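Local coordinates for protein glycosyl transferase family 8 (Streptococcus pneumoniae, PDB 5GVV) that transfers galactose from UDP-galactose to the terminal glucose of the already glycosylated serine-rich repeat protein PsrP, in the third step of its glycosylation, at residues N197-Y202 against I225-S230; N126-A131 against G144-N149. All blocks are in the same frame, centred on the assembly; numbering follows the deposited sequence.

Both contacts are largely buried and belong to the GT-A type glycosyltransferase domain, yet they do different work. Interaction 2 joins two neighbouring antiparallel strands of the seven-stranded mixed sheet, and its chemistry is backbone pairing plus small and branched apolar side chains. Interaction 1 forms part of the manganese and UDP site, where loop 197-202 bonds along segment 225-230, which carries the manganese ligand His227; polar side chains, a metal and the diphosphate of UDP enter. The two touch directly: Asn197 packs against Ala131 and Val145, and His227 against Gly144. The Ala131 and Val145 ends of the strands thus adjoin interaction 1; the Val145 side chain is about 8 Å from the manganese.

Interaction 1 of 2, residues N197-Y202 against I225-S230; sequences NFQIGY and ILHYIS. With MN (manganese (II) ion), chain C; UDP (uridine-5'-diphosphate), chain D.
Phe198 and Leu226 form a single backbone bridge: Phe198 N donates to Ile225 O (2.8 Å), and His227 N to Phe198 O (2.8 Å) almost straight, at 178°. Beyond it, Gln199 centres an inverse gamma turn, and Gly201 N reaches His227 O at 3.2 Å. With no side chain, Gly201 lets the backbones come close, its CA 3.3 Å from Ile229 O. With CG anti to the backbone N (chi1 -169°), Asn197 lies alongside His227 and offers an in-plane lone pair of OD1 to ND1, 3.0 Å away; the bond is bent (138° at the hydrogen), with OD1 somewhat out of the imidazole plane. It helps fix the ring's rotation, while NE2 on its far side binds manganese at 2.1 Å. Ile229 CG2 covers one face of that ring, and Ile200 CG2 sits over a face of the Tyr228 ring. Ser230 N adds a hydrogen bond to UDP O2B at 3.2 Å. Asn142 holds the amide nitrogen of Asn197, and Asp106 and Asp108, consistent with a DxD motif, share the metal. Strand 225-227 pairs with strand 109-111, Leu226 and Tyr228 pack on Val246 of helix 244-251, and segment 197-202 leads from strand 189-192 into helix 203-208.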
ATOM      1  N   ASN A 197      12.270 -19.892 -10.024  1.00 13.46           N
ATOM      2  CA  ASN A 197      10.856 -19.787  -9.678  1.00 11.30           C
ATOM      3  C   ASN A 197      10.603 -20.773  -8.546  1.00 11.67           C
ATOM      4  O   ASN A 197       9.959 -21.809  -8.742  1.00 10.81           O
ATOM      5  CB  ASN A 197       9.972 -20.122 -10.879  1.00 10.74           C
ATOM      6  CG  ASN A 197       8.506 -19.780 -10.647  1.00 11.52           C
ATOM      7  OD1 ASN A 197       8.075 -19.528  -9.520  1.00  9.60           O
ATOM      8  ND2 ASN A 197       7.731 -19.796 -11.719  1.00 10.35           N
ATOM      9  N   PHE A 198      11.135 -20.457  -7.370  1.00  9.62           N
ATOM     10  CA  PHE A 198      11.105 -21.375  -6.238  1.00  9.41           C
ATOM     11  C   PHE A 198       9.805 -21.168  -5.473  1.00 12.04           C
ATOM     12  O   PHE A 198       9.642 -20.179  -4.737  1.00 14.68           O
ATOM     13  CB  PHE A 198      12.316 -21.132  -5.337  1.00 12.11           C
ATOM     14  CG  PHE A 198      12.578 -22.239  -4.343  1.00 13.42           C
ATOM     15  CD1 PHE A 198      11.921 -22.262  -3.120  1.00 14.95           C
ATOM     16  CD2 PHE A 198      13.485 -23.252  -4.637  1.00 14.63           C
ATOM     17  CE1 PHE A 198      12.163 -23.282  -2.200  1.00 14.81           C
ATOM     18  CE2 PHE A 198      13.735 -24.271  -3.722  1.00 15.98           C
ATOM     19  CZ  PHE A 198      13.072 -24.281  -2.503  1.00 14.07           C
ATOM     20  N   GLN A 199       8.881 -22.107  -5.650  1.00 12.04           N
ATOM     21  CA  GLN A 199       7.515 -21.933  -5.174  1.00 13.67           C
ATOM     22  C   GLN A 199       7.334 -22.297  -3.702  1.00 16.65           C
ATOM     23  O   GLN A 199       6.701 -23.298  -3.346  1.00 15.52           O
ATOM     24  CB  GLN A 199       6.549 -22.675  -6.100  1.00 12.97           C
ATOM     25  CG  GLN A 199       6.572 -22.087  -7.524  1.00 13.61           C
ATOM     26  CD  GLN A 199       6.401 -23.130  -8.606  1.00 13.14           C
ATOM     27  OE1 GLN A 199       5.411 -23.859  -8.620  1.00 15.02           O
ATOM     28  NE2 GLN A 199       7.368 -23.210  -9.523  1.00  9.43           N
ATOM     29  N   ILE A 200       7.892 -21.443  -2.850  1.00 15.41           N
ATOM     30  CA  ILE A 200       7.831 -21.613  -1.407  1.00 14.00           C
ATOM     31  C   ILE A 200       6.387 -21.521  -0.899  1.00 16.53           C
ATOM     32  O   ILE A 200       6.076 -21.956   0.215  1.00 15.25           O
ATOM     33  CB  ILE A 200       8.719 -20.557  -0.713  1.00 14.71           C
ATOM     34  CG1 ILE A 200       9.047 -20.966   0.725  1.00 15.32           C
ATOM     35  CG2 ILE A 200       8.077 -19.176  -0.774  1.00 14.09           C
ATOM     36  CD1 ILE A 200      10.154 -21.997   0.821  1.00 12.46           C
ATOM     37  N   GLY A 201       5.502 -20.969  -1.725  1.00 15.61           N
ATOM     38  CA  GLY A 201       4.097 -20.874  -1.370  1.00 15.49           C
ATOM     39  C   GLY A 201       3.412 -22.233  -1.354  1.00 17.98           C
ATOM     40  O   GLY A 201       2.316 -22.376  -0.802  1.00 14.58           O
ATOM     41  N   TYR A 202       4.061 -23.233  -1.948  1.00 15.43           N
ATOM     42  CA  TYR A 202       3.500 -24.584  -2.013  1.00 16.98           C
ATOM     43  C   TYR A 202       3.566 -25.315  -0.671  1.00 16.45           C
ATOM     44  O   TYR A 202       2.999 -26.404  -0.530  1.00 17.71           O
ATOM     45  CB  TYR A 202       4.210 -25.409  -3.096  1.00 18.37           C
ATOM     46  CG  TYR A 202       3.627 -26.796  -3.313  1.00 20.17           C
ATOM     47  CD1 TYR A 202       2.318 -26.962  -3.754  1.00 22.33           C
ATOM     48  CD2 TYR A 202       4.389 -27.938  -3.082  1.00 21.29           C
ATOM     49  CE1 TYR A 202       1.785 -28.225  -3.960  1.00 21.31           C
ATOM     50  CE2 TYR A 202       3.862 -29.204  -3.278  1.00 21.47           C
ATOM     51  CZ  TYR A 202       2.557 -29.339  -3.717  1.00 24.79           C
ATOM     52  OH  TYR A 202       2.024 -30.595  -3.917  1.00 23.32           O
ATOM     53  N   ILE A 225      14.783 -16.615  -7.083  1.00 11.96           N
ATOM     54  CA  ILE A 225      13.409 -16.121  -7.143  1.00 12.55           C
ATOM     55  C   ILE A 225      12.464 -16.909  -6.233  1.00 13.26           C
ATOM     56  O   ILE A 225      12.276 -18.114  -6.412  1.00 12.86           O
ATOM     57  CB  ILE A 225      12.870 -16.068  -8.590  1.00 14.02           C
ATOM     58  CG1 ILE A 225      13.713 -15.101  -9.428  1.00 14.60           C
ATOM     59  CG2 ILE A 225      11.412 -15.627  -8.591  1.00 13.16           C
ATOM     60  CD1 ILE A 225      13.201 -14.846 -10.849  1.00 14.02           C
ATOM     61  N   LEU A 226      11.881 -16.215  -5.253  1.00 10.16           N
ATOM     62  CA  LEU A 226      10.939 -16.825  -4.314  1.00 10.85           C
ATOM     63  C   LEU A 226       9.511 -16.492  -4.710  1.00 12.22           C
ATOM     64  O   LEU A 226       9.130 -15.321  -4.710  1.00 15.46           O
ATOM     65  CB  LEU A 226      11.179 -16.301  -2.897  1.00 12.87           C
ATOM     66  CG  LEU A 226      12.452 -16.709  -2.169  1.00 15.48           C
ATOM     67  CD1 LEU A 226      12.528 -16.011  -0.825  1.00 14.21           C
ATOM     68  CD2 LEU A 226      12.494 -18.219  -1.994  1.00 15.40           C
ATOM     69  N   HIS A 227       8.713 -17.516  -5.005  1.00 12.16           N
ATOM     70  CA  HIS A 227       7.344 -17.313  -5.473  1.00 13.13           C
ATOM     71  C   HIS A 227       6.341 -17.771  -4.416  1.00 14.20           C
ATOM     72  O   HIS A 227       6.213 -18.971  -4.138  1.00 13.42           O
ATOM     73  CB  HIS A 227       7.120 -18.067  -6.790  1.00 11.10           C
ATOM     74  CG  HIS A 227       5.862 -17.688  -7.504  1.00 12.67           C
ATOM     75  ND1 HIS A 227       5.483 -18.258  -8.704  1.00 11.15           N
ATOM     76  CD2 HIS A 227       4.898 -16.781  -7.203  1.00 12.71           C
ATOM     77  CE1 HIS A 227       4.344 -17.727  -9.103  1.00 15.55           C
ATOM     78  NE2 HIS A 227       3.963 -16.830  -8.209  1.00 13.61           N
ATOM     79  N   TYR A 228       5.636 -16.814  -3.818  1.00 12.48           N
ATOM     80  CA  TYR A 228       4.662 -17.135  -2.782  1.00 13.10           C
ATOM     81  C   TYR A 228       3.289 -17.467  -3.368  1.00 16.29           C
ATOM     82  O   TYR A 228       2.316 -16.734  -3.149  1.00 16.51           O
ATOM     83  CB  TYR A 228       4.546 -15.976  -1.789  1.00 12.83           C
ATOM     84  CG  TYR A 228       5.829 -15.685  -1.044  1.00 10.11           C
ATOM     85  CD1 TYR A 228       6.122 -16.331   0.148  1.00 13.39           C
ATOM     86  CD2 TYR A 228       6.741 -14.759  -1.532  1.00 11.58           C
ATOM     87  CE1 TYR A 228       7.288 -16.064   0.834  1.00 12.40           C
ATOM     88  CE2 TYR A 228       7.913 -14.492  -0.863  1.00 13.22           C
ATOM     89  CZ  TYR A 228       8.181 -15.148   0.320  1.00 13.20           C
ATOM     90  OH  TYR A 228       9.349 -14.878   0.993  1.00 13.39           O
ATOM     91  N   ILE A 229       3.213 -18.573  -4.105  1.00 13.95           N
ATOM     92  CA  ILE A 229       1.962 -19.019  -4.709  1.00 14.80           C
ATOM     93  C   ILE A 229       0.950 -19.388  -3.632  1.00 18.26           C
ATOM     94  O   ILE A 229       1.300 -19.483  -2.450  1.00 20.61           O
ATOM     95  CB  ILE A 229       2.173 -20.243  -5.628  1.00 15.23           C
ATOM     96  CG1 ILE A 229       2.627 -21.461  -4.809  1.00 15.31           C
ATOM     97  CG2 ILE A 229       3.188 -19.928  -6.722  1.00 14.35           C
ATOM     98  CD1 ILE A 229       2.659 -22.762  -5.601  1.00 18.10           C
ATOM     99  N   SER A 230      -0.300 -19.589  -4.060  1.00 17.25           N
ATOM    100  CA  SER A 230      -1.438 -19.950  -3.192  1.00 21.57           C
ATOM    101  C   SER A 230      -1.996 -18.747  -2.436  1.00 20.74           C
ATOM    102  O   SER A 230      -1.533 -17.626  -2.614  1.00 18.58           O
ATOM    103  CB  SER A 230      -1.105 -21.095  -2.221  1.00 20.17           C
ATOM    104  OG  SER A 230      -0.474 -20.612  -1.042  1.00 18.20           O
TER
HETATM  105 MN    MN C 501       2.160 -15.715  -8.254  1.00 32.61          MN
HETATM  106  N1  UDP D 502      -2.954 -10.061  -9.321  1.00 27.81           N
HETATM  107  C2  UDP D 502      -3.312  -8.744  -9.105  1.00 25.27           C
HETATM  108  N3  UDP D 502      -4.233  -8.415  -8.129  1.00 25.22           N
HETATM  109  C4  UDP D 502      -4.807  -9.409  -7.361  1.00 29.07           C
HETATM  110  C5  UDP D 502      -4.441 -10.737  -7.579  1.00 28.52           C
HETATM  111  C6  UDP D 502      -3.600 -11.060  -8.643  1.00 27.23           C
HETATM  112  O2  UDP D 502      -2.802  -7.862  -9.790  1.00 25.44           O
HETATM  113  O4  UDP D 502      -5.628  -9.113  -6.487  1.00 23.68           O
HETATM  114  C1' UDP D 502      -1.962 -10.373 -10.374  1.00 28.47           C
HETATM  115  C2' UDP D 502      -0.567 -10.377  -9.769  1.00 26.04           C
HETATM  116  O2' UDP D 502       0.376  -9.909 -10.707  1.00 25.45           O
HETATM  117  C3' UDP D 502      -0.303 -11.840  -9.500  1.00 24.65           C
HETATM  118  C4' UDP D 502      -1.069 -12.514 -10.631  1.00 29.91           C
HETATM  119  O4' UDP D 502      -2.181 -11.675 -10.894  1.00 30.58           O
HETATM  120  O3' UDP D 502       1.081 -12.121  -9.538  1.00 23.97           O
HETATM  121  C5' UDP D 502      -1.523 -13.927 -10.276  1.00 28.80           C
HETATM  122  O5' UDP D 502      -1.871 -13.959  -8.908  1.00 27.47           O
HETATM  123  PA  UDP D 502      -1.107 -14.987  -7.941  1.00 25.16           P
HETATM  124  O1A UDP D 502       0.327 -14.636  -8.004  1.00 17.64           O
HETATM  125  O2A UDP D 502      -1.639 -14.901  -6.561  1.00 25.77           O
HETATM  126  O3A UDP D 502      -1.384 -16.452  -8.564  1.00 30.19           O
HETATM  127  PB  UDP D 502      -0.447 -17.734  -8.259  1.00 28.27           P
HETATM  128  O1B UDP D 502      -0.748 -18.825  -9.216  1.00 31.12           O
HETATM  129  O2B UDP D 502      -0.751 -18.213  -6.891  1.00 21.93           O
HETATM  130  O3B UDP D 502       0.983 -17.352  -8.357  1.00 19.02           O

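Interaction 2 of 2, residues N126-A131 against G144-N149; sequences NYLAAA and GVLLIN
Ala129 and Leu147 form an antiparallel hydrogen-bonded pair: Ala129 N donates to Leu147 O (2.8 Å), and Leu147 N returns a bond to Ala129 O (3.0 Å). Leu128 and Ile148 are the adjoining non-hydrogen-bonded pair, and Asn149 N extends the ladder to Tyr127 O. At the other end a water takes over, accepting from Ala131 N and donating to Val145 O, where the strands have drawn too far apart for a direct bond.

Apolar contacts fall on both faces of the sheet. Ala129 CB meets Leu147 CB at 3.9 Å, and the small methyl also touches Leu123 and Leu192. On the Leu128 face, Leu146 CD2 reaches both Ala130 CB (3.7 Å) and Leu128 CD1 (3.9 Å), the two leucine side chains crossing at a slant.

Among polar side chains, Asn149 ND2 makes a weak bond to Asn126 O (3.5 Å), while its OD1 caps Lys152 N at the start of helix 150-155.

Backbone bonds therefore set the strand register, aliphatic groups meet on both faces, and Asn149, its amide able to donate and accept at once, caps the following helix while adding a weak bond across to Asn126.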
ATOM      1  N   ASN A 126      12.069 -21.992 -28.988  1.00 31.84           N
ATOM      2  CA  ASN A 126      11.047 -22.094 -27.948  1.00 32.69           C
ATOM      3  C   ASN A 126      10.299 -20.774 -27.765  1.00 25.98           C
ATOM      4  O   ASN A 126      10.911 -19.708 -27.779  1.00 25.00           O
ATOM      5  CB  ASN A 126      11.670 -22.538 -26.621  1.00 30.90           C
ATOM      6  CG  ASN A 126      12.132 -23.988 -26.644  1.00 31.39           C
ATOM      7  OD1 ASN A 126      13.261 -24.300 -26.265  1.00 26.37           O
ATOM      8  ND2 ASN A 126      11.254 -24.881 -27.084  1.00 31.34           N
ATOM      9  N   TYR A 127       8.980 -20.852 -27.603  1.00 25.22           N
ATOM     10  CA  TYR A 127       8.159 -19.663 -27.368  1.00 28.96           C
ATOM     11  C   TYR A 127       8.515 -19.005 -26.034  1.00 26.88           C
ATOM     12  O   TYR A 127       8.345 -17.792 -25.862  1.00 24.29           O
ATOM     13  CB  TYR A 127       6.670 -20.023 -27.359  1.00 30.41           C
ATOM     14  CG  TYR A 127       6.075 -20.413 -28.701  1.00 37.74           C
ATOM     15  CD1 TYR A 127       5.312 -19.512 -29.433  1.00 40.41           C
ATOM     16  CD2 TYR A 127       6.250 -21.693 -29.218  1.00 40.95           C
ATOM     17  CE1 TYR A 127       4.752 -19.866 -30.646  1.00 43.51           C
ATOM     18  CE2 TYR A 127       5.693 -22.057 -30.431  1.00 42.42           C
ATOM     19  CZ  TYR A 127       4.947 -21.140 -31.138  1.00 44.84           C
ATOM     20  OH  TYR A 127       4.396 -21.497 -32.346  1.00 51.31           O
ATOM     21  N   LEU A 128       9.003 -19.812 -25.093  1.00 24.03           N
ATOM     22  CA  LEU A 128       9.344 -19.309 -23.765  1.00 23.00           C
ATOM     23  C   LEU A 128      10.221 -20.272 -22.971  1.00 24.16           C
ATOM     24  O   LEU A 128      10.484 -21.400 -23.402  1.00 23.75           O
ATOM     25  CB  LEU A 128       8.069 -18.991 -22.967  1.00 19.99           C
ATOM     26  CG  LEU A 128       7.119 -20.135 -22.582  1.00 24.55           C
ATOM     27  CD1 LEU A 128       7.483 -20.760 -21.236  1.00 24.94           C
ATOM     28  CD2 LEU A 128       5.677 -19.660 -22.564  1.00 26.25           C
ATOM     29  N   ALA A 129      10.667 -19.807 -21.806  1.00 20.23           N
ATOM     30  CA  ALA A 129      11.340 -20.654 -20.825  1.00 20.39           C
ATOM     31  C   ALA A 129      10.611 -20.516 -19.495  1.00 21.03           C
ATOM     32  O   ALA A 129      10.190 -19.414 -19.129  1.00 16.75           O
ATOM     33  CB  ALA A 129      12.802 -20.255 -20.669  1.00 20.46           C
ATOM     34  N   ALA A 130      10.460 -21.621 -18.768  1.00 16.67           N
ATOM     35  CA  ALA A 130       9.733 -21.589 -17.498  1.00 16.43           C
ATOM     36  C   ALA A 130      10.172 -22.722 -16.574  1.00 17.09           C
ATOM     37  O   ALA A 130      10.719 -23.729 -17.031  1.00 13.74           O
ATOM     38  CB  ALA A 130       8.233 -21.669 -17.748  1.00 15.09           C
ATOM     39  N   ALA A 131       9.923 -22.562 -15.277  1.00 15.96           N
ATOM     40  CA  ALA A 131      10.213 -23.616 -14.305  1.00 14.95           C
ATOM     41  C   ALA A 131       9.012 -24.540 -14.160  1.00 15.44           C
ATOM     42  O   ALA A 131       7.875 -24.128 -14.393  1.00 14.18           O
ATOM     43  CB  ALA A 131      10.581 -23.015 -12.943  1.00 13.48           C
ATOM     44  N   GLY A 144       4.339 -18.026 -13.319  1.00 16.83           N
ATOM     45  CA  GLY A 144       4.717 -16.820 -12.599  1.00 15.45           C
ATOM     46  C   GLY A 144       6.057 -16.229 -12.999  1.00 14.67           C
ATOM     47  O   GLY A 144       6.362 -15.079 -12.663  1.00 14.68           O
ATOM     48  N   VAL A 145       6.874 -17.015 -13.694  1.00 13.13           N
ATOM     49  CA  VAL A 145       8.153 -16.523 -14.198  1.00 12.38           C
ATOM     50  C   VAL A 145       8.333 -17.025 -15.623  1.00 15.81           C
ATOM     51  O   VAL A 145       8.537 -18.222 -15.845  1.00 15.55           O
ATOM     52  CB  VAL A 145       9.345 -17.018 -13.352  1.00 11.23           C
ATOM     53  CG1 VAL A 145      10.666 -16.559 -13.977  1.00 10.66           C
ATOM     54  CG2 VAL A 145       9.233 -16.539 -11.912  1.00 11.68           C
ATOM     55  N   LEU A 146       8.246 -16.119 -16.590  1.00 14.94           N
ATOM     56  CA  LEU A 146       8.321 -16.517 -17.987  1.00 16.94           C
ATOM     57  C   LEU A 146       9.366 -15.709 -18.734  1.00 17.11           C
ATOM     58  O   LEU A 146       9.235 -14.487 -18.869  1.00 17.60           O
ATOM     59  CB  LEU A 146       6.958 -16.356 -18.665  1.00 17.28           C
ATOM     60  CG  LEU A 146       5.828 -17.206 -18.090  1.00 15.83           C
ATOM     61  CD1 LEU A 146       4.509 -16.872 -18.748  1.00 20.29           C
ATOM     62  CD2 LEU A 146       6.141 -18.676 -18.270  1.00 20.48           C
ATOM     63  N   LEU A 147      10.413 -16.385 -19.201  1.00 15.73           N
ATOM     64  CA  LEU A 147      11.322 -15.770 -20.153  1.00 17.29           C
ATOM     65  C   LEU A 147      10.676 -15.916 -21.520  1.00 22.05           C
ATOM     66  O   LEU A 147      10.556 -17.025 -22.039  1.00 22.04           O
ATOM     67  CB  LEU A 147      12.693 -16.443 -20.129  1.00 20.86           C
ATOM     68  CG  LEU A 147      13.728 -15.697 -20.968  1.00 22.43           C
ATOM     69  CD1 LEU A 147      13.735 -14.221 -20.598  1.00 21.78           C
ATOM     70  CD2 LEU A 147      15.106 -16.292 -20.790  1.00 24.10           C
ATOM     71  N   ILE A 148      10.259 -14.796 -22.102  1.00 21.43           N
ATOM     72  CA  ILE A 148       9.363 -14.821 -23.254  1.00 18.23           C
ATOM     73  C   ILE A 148      10.029 -14.410 -24.572  1.00 22.05           C
ATOM     74  O   ILE A 148      10.705 -13.382 -24.644  1.00 21.28           O
ATOM     75  CB  ILE A 148       8.133 -13.927 -22.989  1.00 21.29           C
ATOM     76  CG1 ILE A 148       7.277 -14.533 -21.873  1.00 20.44           C
ATOM     77  CG2 ILE A 148       7.308 -13.737 -24.253  1.00 25.93           C
ATOM     78  CD1 ILE A 148       6.176 -13.619 -21.352  1.00 21.23           C
ATOM     79  N   ASN A 149       9.838 -15.229 -25.603  1.00 22.31           N
ATOM     80  CA  ASN A 149      10.243 -14.875 -26.958  1.00 23.93           C
ATOM     81  C   ASN A 149       9.194 -13.926 -27.535  1.00 24.32           C
ATOM     82  O   ASN A 149       8.299 -14.352 -28.263  1.00 25.78           O
ATOM     83  CB  ASN A 149      10.355 -16.143 -27.810  1.00 27.13           C
ATOM     84  CG  ASN A 149      10.988 -15.895 -29.171  1.00 30.33           C
ATOM     85  OD1 ASN A 149      10.953 -14.785 -29.704  1.00 28.54           O
ATOM     86  ND2 ASN A 149      11.564 -16.946 -29.745  1.00 30.39           N
TER
HETATM   87  O   HOH W   1       8.306 -20.564 -14.429  1.00 12.83           O